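Local coordinates for flagellar regulatory protein C (Vibrio cholerae, PDB 4QHS) that probably couples ATP binding and hydrolysis in a heptameric AAA+ ring to activation of sigma-54-dependent transcription of flagellar genes, at residues E117-D122 / S157-K162; A39-L44 / F181-P186; G88-A93 / V138-S143; Q107-T112 / K145-D150; P219-K224 / H252-H257. All blocks are in the same frame, centred on the assembly; numbering follows the deposited sequence.

Interaction 1. Residues E117-D122 / S157-K162; sequences EISEMD and SNRDLK
Arg159 reaches across to Ser119 and Glu120, while Asn158 faces Glu117. The segment 117-122 follows the Walker B strand 112-116, and Glu117 is by sequence the glutamate of its Asp-Glu pair. Segment 157-162 leaves the end of the neighbouring strand 152-157, and Asn158 probably sits at the sensor-1 position. Arg159 can be followed outward from CB. Its CB points at segment 117-122, and CG is placed between the backbone N and the carbonyl carbon (chi1 63°). CG meets Ser119 OG at 3.6 Å. CD comes closer, 3.1 Å from Ser119 OG. There the chain bends (chi3 -40°), and the guanidinium turns one edge toward Glu120. The tip, NH1, stands 3.8 Å from Glu120 OE2, a long salt bridge, with the carboxylate and guanidinium nearly coplanar. Ser119 OG also gives a hydrogen bond to Glu120 OE2 (3.0 Å), meeting it from above the carboxylate plane. Ser119 CB packs on Leu161 CD2 at 3.9 Å and on Ser157 OG at 3.6 Å. The Glu117 and Asn158 side chains cross at about a right angle, the carboxylate and amide planes 57° apart, with Glu117 OE2 3.5 Å from Asn158 CG. Both residues reach the same third one: Asn158 ND2 is hydrogen-bonded to Ser47 of the P-loop, and Glu117 OE1 is weakly bonded to it. The cross-contact is thus mostly van der Waals with one long ion pair, and Glu117 and Asn158 are probably tied through the P-loop serine more than directly to each other.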
# COMPACT_ATOMS: atom_id res chain seq x y z
N GLU A 117 26.52 7.05 -20.79
CA GLU A 117 25.11 6.80 -20.67
C GLU A 117 24.43 7.64 -19.59
O GLU A 117 23.86 7.13 -18.67
CB GLU A 117 24.87 5.32 -20.47
CG GLU A 117 25.18 4.47 -21.66
CD GLU A 117 24.46 4.95 -22.89
OE1 GLU A 117 25.09 5.11 -23.94
OE2 GLU A 117 23.25 5.20 -22.79
N ILE A 118 24.51 8.94 -19.73
CA ILE A 118 24.09 9.85 -18.72
C ILE A 118 22.60 10.01 -18.66
O ILE A 118 22.08 10.48 -17.70
CB ILE A 118 24.72 11.20 -18.94
CG1 ILE A 118 24.75 12.00 -17.65
CG2 ILE A 118 23.97 11.94 -19.94
CD1 ILE A 118 25.71 13.09 -17.69
N SER A 119 21.90 9.63 -19.70
CA SER A 119 20.48 9.79 -19.68
C SER A 119 19.82 8.93 -18.63
O SER A 119 18.65 8.97 -18.48
CB SER A 119 19.89 9.50 -21.04
OG SER A 119 20.01 8.15 -21.36
N GLU A 120 20.58 8.16 -17.89
CA GLU A 120 20.00 7.23 -16.94
C GLU A 120 20.05 7.77 -15.51
O GLU A 120 19.60 7.13 -14.57
CB GLU A 120 20.68 5.87 -17.03
CG GLU A 120 20.55 5.21 -18.41
CD GLU A 120 19.13 5.32 -19.00
OE1 GLU A 120 18.14 5.14 -18.27
OE2 GLU A 120 19.01 5.59 -20.22
N MET A 121 20.60 8.97 -15.36
CA MET A 121 20.52 9.65 -14.08
C MET A 121 19.10 10.10 -13.78
O MET A 121 18.47 10.76 -14.61
CB MET A 121 21.39 10.87 -14.05
CG MET A 121 22.83 10.62 -14.18
SD MET A 121 23.64 12.19 -13.92
CE MET A 121 25.33 11.60 -13.90
N ASP A 122 18.61 9.79 -12.59
CA ASP A 122 17.35 10.39 -12.16
C ASP A 122 17.52 11.89 -11.98
O ASP A 122 18.64 12.42 -11.92
CB ASP A 122 16.82 9.73 -10.87
CG ASP A 122 17.70 9.99 -9.64
OD1 ASP A 122 18.07 11.16 -9.35
OD2 ASP A 122 17.99 9.01 -8.93
N SER A 157 25.31 9.55 -24.55
CA SER A 157 23.93 9.24 -24.49
C SER A 157 23.53 8.51 -25.74
O SER A 157 23.88 8.90 -26.81
CB SER A 157 23.13 10.50 -24.38
OG SER A 157 21.83 10.19 -24.03
N ASN A 158 22.81 7.43 -25.59
CA ASN A 158 22.34 6.75 -26.76
C ASN A 158 20.93 7.18 -27.13
O ASN A 158 20.29 6.57 -27.93
CB ASN A 158 22.49 5.25 -26.63
CG ASN A 158 21.49 4.65 -25.71
OD1 ASN A 158 20.60 5.28 -25.24
ND2 ASN A 158 21.66 3.40 -25.45
N ARG A 159 20.48 8.27 -26.56
CA ARG A 159 19.17 8.75 -26.87
C ARG A 159 19.15 10.24 -27.13
O ARG A 159 20.06 10.93 -26.77
CB ARG A 159 18.19 8.39 -25.77
CG ARG A 159 18.51 8.99 -24.47
CD ARG A 159 17.70 8.38 -23.37
NE ARG A 159 16.35 8.13 -23.79
CZ ARG A 159 15.51 7.34 -23.16
NH1 ARG A 159 15.89 6.73 -22.05
NH2 ARG A 159 14.30 7.17 -23.65
N ASP A 160 18.10 10.69 -27.80
CA ASP A 160 17.88 12.08 -28.13
C ASP A 160 17.56 12.80 -26.86
O ASP A 160 16.53 12.59 -26.31
CB ASP A 160 16.71 12.19 -29.10
CG ASP A 160 16.36 13.61 -29.49
OD1 ASP A 160 16.84 14.55 -28.87
OD2 ASP A 160 15.59 13.80 -30.43
N LEU A 161 18.47 13.64 -26.41
CA LEU A 161 18.35 14.27 -25.11
C LEU A 161 17.43 15.46 -25.11
O LEU A 161 16.80 15.75 -24.15
CB LEU A 161 19.72 14.69 -24.58
CG LEU A 161 20.65 13.69 -23.91
CD1 LEU A 161 21.86 14.41 -23.43
CD2 LEU A 161 20.01 12.99 -22.78
N LYS A 162 17.38 16.16 -26.21
CA LYS A 162 16.41 17.25 -26.36
C LYS A 162 14.97 16.73 -26.17
O LYS A 162 14.16 17.36 -25.48
CB LYS A 162 16.58 17.91 -27.73
CG LYS A 162 15.55 18.97 -28.09
CD LYS A 162 15.92 19.63 -29.43
CE LYS A 162 14.81 20.52 -29.98
NZ LYS A 162 14.62 21.77 -29.17

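Interaction 2. Residues A39-L44 / F181-P186; sequences ANVMIL and FPLTWP
Ile43 and Leu183 are paired in two parallel strands, and their side chains rise from the tightly packed face of the contact. Leu183 N gives a hydrogen bond to Met42 O (2.9 Å). Leu183 O accepts one from Leu44 N (2.9 Å), and Trp185 N continues the ladder to Leu44 O (2.9 Å). On this face Ile43 CG2 lies 3.8 Å from Leu183 O. Val41 CG1, anti to its own backbone N (chi1 179°), looks toward Leu183 CD1 at 4.3 Å. Helix 23-35 covers Val41, Leu183 and Trp185, and helix 51-61 closes over Ile43, Leu183 and Trp185. Strand 41-44 is an inner strand of the five-stranded parallel AAA+ sheet, order 2-3-4-1-5, with 182-184 at one margin. It runs straight into the P-loop, and Ile43 O holds Lys51 NZ of that loop by a hydrogen bond. The other face is looser. Here Pro182, Leu44 and Thr184 stand together. Leu44 lies side by side with Pro182 and points the same way, CD1 to Pro182 CB 4.1 Å. The hydroxyl of Thr184, an exposed residue, is anti to the carbonyl carbon (chi1 -60°), which sets OG1 3.7 Å from Leu44 CB. Toward the start of the strands Met42 N stays 3.8 Å from Phe181 O. At that end Ala39 and Phe181 pack on Ile246 of the second subunit.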
# COMPACT_ATOMS: atom_id res chain seq x y z
N ALA A 39 35.82 22.54 -22.83
CA ALA A 39 34.38 22.41 -22.94
C ALA A 39 33.86 21.01 -22.70
O ALA A 39 34.53 20.06 -22.96
CB ALA A 39 33.93 22.88 -24.26
N ASN A 40 32.63 20.93 -22.21
CA ASN A 40 31.95 19.68 -22.05
C ASN A 40 31.62 19.13 -23.39
O ASN A 40 31.24 19.84 -24.27
CB ASN A 40 30.67 19.85 -21.29
CG ASN A 40 30.87 20.32 -19.91
OD1 ASN A 40 31.82 19.99 -19.25
ND2 ASN A 40 29.94 21.07 -19.45
N VAL A 41 31.76 17.83 -23.53
CA VAL A 41 31.50 17.16 -24.81
C VAL A 41 30.49 16.04 -24.65
O VAL A 41 30.67 15.12 -23.83
CB VAL A 41 32.78 16.56 -25.41
CG1 VAL A 41 32.43 15.86 -26.71
CG2 VAL A 41 33.85 17.62 -25.61
N MET A 42 29.42 16.12 -25.42
CA MET A 42 28.40 15.08 -25.45
C MET A 42 28.57 14.20 -26.69
O MET A 42 28.53 14.69 -27.81
CB MET A 42 27.00 15.70 -25.45
CG MET A 42 25.88 14.66 -25.50
SD MET A 42 25.75 13.66 -24.01
CE MET A 42 25.50 14.98 -22.82
N ILE A 43 28.78 12.90 -26.49
CA ILE A 43 28.89 11.99 -27.62
C ILE A 43 27.62 11.16 -27.79
O ILE A 43 27.30 10.27 -26.95
CB ILE A 43 30.08 11.03 -27.48
CG1 ILE A 43 31.34 11.80 -27.04
CG2 ILE A 43 30.32 10.29 -28.79
CD1 ILE A 43 32.49 10.89 -26.69
N LEU A 44 26.89 11.47 -28.87
CA LEU A 44 25.63 10.82 -29.21
C LEU A 44 25.87 9.64 -30.15
O LEU A 44 26.97 9.48 -30.69
CB LEU A 44 24.68 11.84 -29.84
CG LEU A 44 24.49 13.10 -28.98
CD1 LEU A 44 23.71 14.19 -29.69
CD2 LEU A 44 23.83 12.73 -27.66
N PHE A 181 28.64 21.19 -27.42
CA PHE A 181 29.36 20.61 -28.52
C PHE A 181 29.10 19.13 -28.74
O PHE A 181 29.91 18.30 -28.44
CB PHE A 181 30.84 20.87 -28.34
CG PHE A 181 31.62 20.84 -29.60
CD1 PHE A 181 31.66 21.93 -30.40
CD2 PHE A 181 32.33 19.74 -29.96
CE1 PHE A 181 32.36 21.91 -31.54
CE2 PHE A 181 33.04 19.72 -31.11
CZ PHE A 181 33.06 20.81 -31.89
N PRO A 182 27.96 18.81 -29.28
CA PRO A 182 27.60 17.42 -29.49
C PRO A 182 28.23 16.83 -30.71
O PRO A 182 28.35 17.48 -31.72
CB PRO A 182 26.10 17.49 -29.64
CG PRO A 182 25.82 18.81 -29.92
CD PRO A 182 26.76 19.63 -29.23
N LEU A 183 28.64 15.59 -30.60
CA LEU A 183 29.18 14.85 -31.70
C LEU A 183 28.40 13.58 -31.85
O LEU A 183 28.36 12.76 -30.97
CB LEU A 183 30.65 14.56 -31.46
CG LEU A 183 31.53 15.78 -31.29
CD1 LEU A 183 32.89 15.39 -31.00
CD2 LEU A 183 31.50 16.54 -32.54
N THR A 184 27.78 13.42 -32.99
CA THR A 184 26.97 12.27 -33.22
C THR A 184 27.72 11.21 -34.01
O THR A 184 27.98 11.34 -35.17
CB THR A 184 25.67 12.65 -33.90
OG1 THR A 184 24.94 13.55 -33.07
CG2 THR A 184 24.85 11.43 -34.12
N TRP A 185 28.05 10.14 -33.32
CA TRP A 185 28.81 9.05 -33.85
C TRP A 185 27.88 8.03 -34.49
O TRP A 185 27.34 7.20 -33.81
CB TRP A 185 29.54 8.42 -32.70
CG TRP A 185 30.61 7.59 -33.07
CD1 TRP A 185 30.63 6.25 -33.01
CD2 TRP A 185 31.86 8.00 -33.57
NE1 TRP A 185 31.83 5.79 -33.45
CE2 TRP A 185 32.60 6.85 -33.82
CE3 TRP A 185 32.42 9.23 -33.86
CZ2 TRP A 185 33.87 6.88 -34.32
CZ3 TRP A 185 33.68 9.26 -34.36
CH2 TRP A 185 34.40 8.11 -34.58
N PRO A 186 27.71 8.09 -35.80
CA PRO A 186 26.69 7.31 -36.50
C PRO A 186 26.80 5.80 -36.38
O PRO A 186 27.79 5.24 -36.00
CB PRO A 186 26.93 7.72 -37.94
CG PRO A 186 28.37 7.93 -38.01
CD PRO A 186 28.88 8.31 -36.66

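Interaction 3. Residues G88-A93 / V138-S143; sequences GYEKGA and VERLGS
The guanidinium of Arg140 and the carboxylate of Glu90 meet at an edge, their planes 23° apart. Arg140 NH1 donates to Glu90 OE2 at 3.1 Å, a hydrogen-bonded salt bridge. The oxygen is met from above the carboxylate plane (39° out of it) and lies somewhat off the guanidinium plane. The two side chains cross at about a right angle. Arg140 is extended from CG to NE, while Glu90 folds back at chi2 to bring OE2 over. NE of Arg140 is taken by Glu106 in a second salt bridge, so the arginine is held by two acids. The ring of Tyr89 makes an edge-to-face contact with Phe94. The side chain is directed away from segment 138-143, and CB is the part that touches it, 3.6 Å from Leu141 CB. Gly92 and Ala93 open the GAFTGA sequence of the loop with which activators of this family contact sigma-54. Segment 138-143 belongs to the hairpin inserted before sensor-1, so this contact joins the two loops. Two backbone bonds flank Tyr89: Leu141 N to Gly88 O (2.7 Å) and Glu90 N to Leu141 O (2.9 Å). Each segment then makes a type II turn, Glu90 to Ala93 and Arg140 to Ser143. Across these turns Ala93 CB lies 3.4 Å from Leu141 O and 3.9 Å from Gly142 CA, and Glu90 CG rests on Ser143 CB at 3.6 Å.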
# COMPACT_ATOMS: atom_id res chain seq x y z
N GLY A 88 30.99 10.05 -3.94
CA GLY A 88 31.70 9.53 -2.79
C GLY A 88 30.82 9.75 -1.57
O GLY A 88 29.75 10.36 -1.68
N TYR A 89 31.28 9.30 -0.41
CA TYR A 89 30.47 9.36 0.79
C TYR A 89 31.33 9.27 2.03
O TYR A 89 32.50 8.86 1.99
CB TYR A 89 29.42 8.24 0.79
CG TYR A 89 29.99 6.86 0.49
CD1 TYR A 89 30.13 6.42 -0.83
CD2 TYR A 89 30.39 6.01 1.52
CE1 TYR A 89 30.64 5.17 -1.11
CE2 TYR A 89 30.92 4.76 1.24
CZ TYR A 89 31.04 4.34 -0.07
OH TYR A 89 31.54 3.09 -0.36
N GLU A 90 30.74 9.66 3.15
CA GLU A 90 31.37 9.50 4.44
C GLU A 90 30.76 8.30 5.13
O GLU A 90 29.67 7.84 4.77
CB GLU A 90 31.22 10.78 5.26
CG GLU A 90 31.92 11.98 4.60
CD GLU A 90 33.45 11.86 4.59
OE1 GLU A 90 34.02 11.21 5.49
OE2 GLU A 90 34.09 12.43 3.68
N LYS A 91 31.49 7.75 6.09
CA LYS A 91 31.03 6.58 6.82
C LYS A 91 29.66 6.91 7.39
O LYS A 91 29.46 8.00 7.92
CB LYS A 91 32.03 6.20 7.92
CG LYS A 91 31.66 4.95 8.70
CD LYS A 91 32.74 4.57 9.72
CE LYS A 91 32.37 3.27 10.45
NZ LYS A 91 33.32 2.90 11.54
N GLY A 92 28.71 6.00 7.20
CA GLY A 92 27.36 6.19 7.72
C GLY A 92 26.41 7.00 6.83
O GLY A 92 25.28 7.23 7.22
N ALA A 93 26.83 7.43 5.65
CA ALA A 93 25.97 8.26 4.83
C ALA A 93 24.70 7.58 4.40
O ALA A 93 23.68 8.19 4.28
CB ALA A 93 26.70 8.77 3.64
N VAL A 138 32.44 19.68 -5.42
CA VAL A 138 31.67 18.51 -5.10
C VAL A 138 31.65 18.24 -3.62
O VAL A 138 32.49 18.69 -2.90
CB VAL A 138 32.16 17.30 -5.87
CG1 VAL A 138 33.56 16.99 -5.53
CG2 VAL A 138 31.30 16.14 -5.58
N GLU A 139 30.66 17.51 -3.18
CA GLU A 139 30.49 17.16 -1.80
C GLU A 139 30.21 15.71 -1.73
O GLU A 139 29.49 15.21 -2.53
CB GLU A 139 29.29 17.86 -1.25
CG GLU A 139 29.60 18.96 -0.36
CD GLU A 139 28.78 20.16 -0.67
OE1 GLU A 139 28.60 20.46 -1.87
OE2 GLU A 139 28.30 20.80 0.28
N ARG A 140 30.77 15.04 -0.76
CA ARG A 140 30.53 13.64 -0.60
C ARG A 140 29.20 13.44 0.07
O ARG A 140 28.76 14.30 0.79
CB ARG A 140 31.63 13.01 0.23
CG ARG A 140 32.89 12.69 -0.51
CD ARG A 140 33.93 12.27 0.45
NE ARG A 140 35.21 12.04 -0.16
CZ ARG A 140 36.25 11.56 0.48
NH1 ARG A 140 36.15 11.27 1.74
NH2 ARG A 140 37.38 11.37 -0.13
N LEU A 141 28.58 12.29 -0.14
CA LEU A 141 27.34 11.97 0.55
C LEU A 141 27.58 11.97 2.05
O LEU A 141 28.57 11.41 2.53
CB LEU A 141 26.78 10.61 0.10
CG LEU A 141 26.24 10.43 -1.32
CD1 LEU A 141 25.64 9.03 -1.48
CD2 LEU A 141 25.21 11.47 -1.68
N GLY A 142 26.68 12.62 2.79
CA GLY A 142 26.76 12.66 4.24
C GLY A 142 27.87 13.56 4.74
O GLY A 142 28.43 13.32 5.80
N SER A 143 28.19 14.59 3.96
CA SER A 143 29.19 15.58 4.35
C SER A 143 28.79 16.96 3.86
O SER A 143 28.06 17.08 2.88
CB SER A 143 30.57 15.21 3.79
OG SER A 143 31.42 16.35 3.74

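Interaction 4. Residues Q107-T112 / K145-D150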
# COMPACT_ATOMS: atom_id res chain seq x y z
N GLN A 107 38.74 11.50 -8.11
CA GLN A 107 39.78 10.76 -8.75
C GLN A 107 40.20 11.35 -10.07
O GLN A 107 41.25 11.04 -10.53
CB GLN A 107 39.35 9.34 -9.00
CG GLN A 107 39.12 8.56 -7.79
CD GLN A 107 38.31 7.35 -8.07
OE1 GLN A 107 38.71 6.49 -8.82
NE2 GLN A 107 37.15 7.29 -7.50
N ALA A 108 39.37 12.19 -10.65
CA ALA A 108 39.58 12.72 -11.99
C ALA A 108 40.21 14.09 -11.91
O ALA A 108 40.38 14.76 -12.93
CB ALA A 108 38.25 12.80 -12.76
N GLN A 109 40.53 14.48 -10.68
CA GLN A 109 41.10 15.79 -10.40
C GLN A 109 42.28 16.07 -11.33
O GLN A 109 43.19 15.25 -11.46
CB GLN A 109 41.54 15.87 -8.93
CG GLN A 109 41.82 17.28 -8.42
CD GLN A 109 40.56 18.14 -8.34
OE1 GLN A 109 40.06 18.62 -9.36
NE2 GLN A 109 40.05 18.32 -7.13
N GLY A 110 42.23 17.21 -12.01
CA GLY A 110 43.30 17.59 -12.91
C GLY A 110 43.22 16.88 -14.25
O GLY A 110 44.03 17.15 -15.13
N GLY A 111 42.24 15.99 -14.40
CA GLY A 111 42.09 15.22 -15.63
C GLY A 111 40.73 15.29 -16.31
O GLY A 111 40.20 16.38 -16.54
N THR A 112 40.18 14.13 -16.64
CA THR A 112 38.93 14.04 -17.40
C THR A 112 38.02 12.96 -16.86
O THR A 112 38.49 11.87 -16.48
CB THR A 112 39.20 13.75 -18.90
OG1 THR A 112 39.95 14.82 -19.45
CG2 THR A 112 37.91 13.61 -19.67
N LYS A 145 31.33 19.33 3.52
CA LYS A 145 32.55 19.93 2.99
C LYS A 145 32.56 19.82 1.47
O LYS A 145 32.35 18.75 0.91
CB LYS A 145 33.78 19.26 3.59
CG LYS A 145 35.04 20.07 3.41
CD LYS A 145 36.06 19.69 4.45
CE LYS A 145 36.50 18.27 4.25
NZ LYS A 145 37.17 18.14 2.93
N SER A 146 32.76 20.94 0.80
CA SER A 146 32.88 20.89 -0.65
C SER A 146 34.35 20.83 -1.07
O SER A 146 35.19 21.57 -0.58
CB SER A 146 32.18 22.10 -1.29
OG SER A 146 32.87 23.30 -1.00
N ILE A 147 34.64 19.91 -1.98
CA ILE A 147 35.97 19.79 -2.57
C ILE A 147 36.02 20.55 -3.89
O ILE A 147 35.20 20.32 -4.79
CB ILE A 147 36.36 18.31 -2.80
CG1 ILE A 147 36.39 17.55 -1.47
CG2 ILE A 147 37.71 18.20 -3.48
CD1 ILE A 147 35.33 16.46 -1.38
N LYS A 148 36.97 21.48 -4.01
CA LYS A 148 37.22 22.20 -5.25
C LYS A 148 37.58 21.24 -6.38
O LYS A 148 38.39 20.33 -6.18
CB LYS A 148 38.34 23.21 -5.06
CG LYS A 148 37.97 24.62 -5.46
CD LYS A 148 37.42 25.40 -4.27
CE LYS A 148 38.54 25.92 -3.37
NZ LYS A 148 38.00 26.65 -2.18
N LEU A 149 37.06 21.48 -7.57
CA LEU A 149 37.29 20.61 -8.70
C LEU A 149 37.94 21.28 -9.88
O LEU A 149 37.74 22.44 -10.12
CB LEU A 149 35.98 20.00 -9.14
CG LEU A 149 35.42 18.86 -8.33
CD1 LEU A 149 34.15 18.38 -8.92
CD2 LEU A 149 36.41 17.75 -8.31
N ASP A 150 38.71 20.52 -10.62
CA ASP A 150 39.36 20.95 -11.86
C ASP A 150 39.31 19.76 -12.82
O ASP A 150 40.29 19.02 -12.96
CB ASP A 150 40.81 21.39 -11.61
CG ASP A 150 41.57 21.72 -12.91
OD1 ASP A 150 40.97 22.29 -13.85
OD2 ASP A 150 42.78 21.40 -12.99
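Gln109 grips the chain of Lys148 and Asp150 where the hairpin inserted before sensor-1 returns to the AAA+ sheet. Both ends of its amide are used on the backbone. NE2 donates to Lys148 O at 2.8 Å, and OE1 accepts from Asp150 N at 2.6 Å. Each bond lies in the plane of the accepting carbonyl. The side-chain amide therefore acts much as a peptide group of an adjacent strand would, and the two bonds fix its rotation. Next to it Gly110 N donates to Asp150 O (2.8 Å). The second shell sets these donors in place. Ala108 to Gly111 form a type II turn, closed by Gly111 N on Ala108 O, that turns Gly110 N toward segment 145-150. Gln109 CG lies anti to the backbone nitrogen (chi1 -165°), and a bend at chi2 swings the amide across. Further out, Arg64 takes Gly111 O by a hydrogen bond and Asp150 OD1 by a long, weak ion pair. After the turn the chain enters the Walker B strand 112-116. Leu149 approaches the end of the amide obliquely, its CD2 3.9 Å from both Gln109 NE2 and Gln109 OE1.

Interaction 5. Residues P219-K224 / H252-H257; sequences PNAITK and HIQSEH
In the AAA+ lid, Ala221 and Lys224 of helix 219-226 meet Gln254 in the chain that follows helix 233-247. The two helix residues are about one turn apart and share the face turned to segment 252-257. Ala221 CB sits 3.4 Å from His252 O and 3.8 Å from Gln254 NE2. The Lys224 and Gln254 side chains run antiparallel, one alongside the other. With CG anti to the backbone N (chi1 -177°), the lysine runs along the glutamine: its CG lies 3.7 Å and its CE 3.6 Å from Gln254 OE1. CE also touches Gln254 O at 3.4 Å. NZ ends 3.6 Å from Gln254 O. The aliphatic part of the lysine thus shields Gln254 OE1, a buried oxygen with no partner in the model. Gln254 also touches Val240 and Ala244 of helix 233-247. Glu256 also packs on Val240, with Tyr228 and Trp230 nearby. Its OE1 is 6.7 Å from Lys224 NZ, too far for a salt bridge, so any attraction is probably weak. The contact is packing without hydrogen bonds, joining one helix to the chain end within the helical lid subdomain that follows the nucleotide-binding core in AAA+ ATPases.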
# COMPACT_ATOMS: atom_id res chain seq x y z
N PRO A 219 38.09 -12.06 -49.46
CA PRO A 219 37.41 -10.85 -49.85
C PRO A 219 35.95 -11.11 -49.94
O PRO A 219 35.17 -10.20 -49.86
CB PRO A 219 37.93 -10.64 -51.26
CG PRO A 219 39.15 -11.39 -51.33
CD PRO A 219 38.91 -12.58 -50.54
N ASN A 220 35.59 -12.36 -50.11
CA ASN A 220 34.20 -12.73 -50.16
C ASN A 220 33.60 -12.61 -48.79
O ASN A 220 32.41 -12.46 -48.66
CB ASN A 220 34.08 -14.15 -50.66
CG ASN A 220 33.81 -14.22 -52.14
OD1 ASN A 220 33.93 -13.23 -52.84
ND2 ASN A 220 33.47 -15.39 -52.63
N ALA A 221 34.45 -12.69 -47.78
CA ALA A 221 34.04 -12.52 -46.40
C ALA A 221 33.90 -11.05 -46.11
O ALA A 221 33.00 -10.64 -45.42
CB ALA A 221 35.06 -13.12 -45.49
N ILE A 222 34.78 -10.26 -46.67
CA ILE A 222 34.70 -8.84 -46.49
C ILE A 222 33.38 -8.33 -47.03
O ILE A 222 32.70 -7.55 -46.42
CB ILE A 222 35.80 -8.17 -47.23
CG1 ILE A 222 37.14 -8.60 -46.67
CG2 ILE A 222 35.67 -6.71 -47.10
CD1 ILE A 222 37.64 -7.70 -45.66
N THR A 223 33.04 -8.81 -48.19
CA THR A 223 31.87 -8.33 -48.86
C THR A 223 30.68 -8.72 -48.01
O THR A 223 29.74 -7.98 -47.85
CB THR A 223 31.80 -8.95 -50.27
OG1 THR A 223 32.83 -8.40 -51.07
CG2 THR A 223 30.50 -8.68 -50.91
N LYS A 224 30.75 -9.92 -47.47
CA LYS A 224 29.71 -10.45 -46.62
C LYS A 224 29.59 -9.59 -45.40
O LYS A 224 28.52 -9.25 -44.99
CB LYS A 224 30.08 -11.84 -46.20
CG LYS A 224 29.08 -12.52 -45.38
CD LYS A 224 28.93 -13.90 -45.89
CE LYS A 224 28.70 -14.86 -44.80
NZ LYS A 224 29.14 -16.19 -45.19
N HIS A 252 37.04 -17.25 -43.71
CA HIS A 252 36.47 -17.61 -45.01
C HIS A 252 34.95 -17.39 -45.07
O HIS A 252 34.46 -16.49 -45.78
CB HIS A 252 36.79 -19.06 -45.31
CG HIS A 252 37.07 -19.33 -46.75
ND1 HIS A 252 36.13 -19.88 -47.60
CD2 HIS A 252 38.18 -19.11 -47.50
CE1 HIS A 252 36.66 -20.00 -48.81
NE2 HIS A 252 37.90 -19.54 -48.77
N ILE A 253 34.22 -18.24 -44.36
CA ILE A 253 32.79 -18.09 -44.17
C ILE A 253 32.55 -18.01 -42.65
O ILE A 253 33.16 -18.75 -41.87
CB ILE A 253 31.96 -19.25 -44.81
CG1 ILE A 253 31.98 -20.54 -43.96
CG2 ILE A 253 32.47 -19.55 -46.19
CD1 ILE A 253 30.87 -20.65 -42.81
N GLN A 254 31.67 -17.10 -42.25
CA GLN A 254 31.41 -16.87 -40.85
C GLN A 254 29.95 -16.40 -40.66
O GLN A 254 29.30 -15.96 -41.61
CB GLN A 254 32.41 -15.87 -40.31
CG GLN A 254 31.91 -14.45 -40.34
CD GLN A 254 31.73 -13.92 -41.73
OE1 GLN A 254 30.63 -13.53 -42.12
NE2 GLN A 254 32.82 -13.88 -42.48
N SER A 255 29.44 -16.49 -39.43
CA SER A 255 28.01 -16.64 -39.23
C SER A 255 27.26 -15.39 -38.78
O SER A 255 27.76 -14.59 -37.99
CB SER A 255 27.76 -17.75 -38.20
OG SER A 255 28.38 -18.96 -38.61
N GLU A 256 26.04 -15.25 -39.29
CA GLU A 256 25.08 -14.31 -38.71
C GLU A 256 23.58 -14.57 -38.97
O GLU A 256 22.88 -13.65 -39.37
CB GLU A 256 25.43 -12.91 -39.20
CG GLU A 256 25.85 -12.86 -40.63
CD GLU A 256 26.76 -11.69 -40.91
OE1 GLU A 256 26.51 -11.00 -41.92
OE2 GLU A 256 27.73 -11.48 -40.14
N HIS A 257 23.04 -15.77 -38.70
CA HIS A 257 23.73 -16.96 -38.19
C HIS A 257 23.13 -18.18 -38.91
O HIS A 257 21.92 -18.40 -38.83
CB HIS A 257 23.58 -17.08 -36.67
CG HIS A 257 24.41 -18.17 -36.06
ND1 HIS A 257 24.03 -19.50 -36.07
CD2 HIS A 257 25.59 -18.13 -35.39
CE1 HIS A 257 24.95 -20.22 -35.45
NE2 HIS A 257 25.90 -19.42 -35.03

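From the N terminus, strand 41-44 opens interaction 2, the widest loop, closed only at 181-186. Interactions 3, 4 and 1 all fall inside it. They open in turn at 88-93, 107-112 and 117-122 and close in the same order at 138-143, 145-150 and 157-162, so each crosses the others. Interactions 3 and 4 touch through the hairpin 137-139/146-148, which links the GAFTGA loop to the turn before the Walker B strand. Interaction 1 touches interaction 2 through Ser157 and Ile43, at the central sheet. Interaction 5 follows in series within the lid. Its centre lies about 53 Å from that of interaction 3, on the opposite side of the chain's centre.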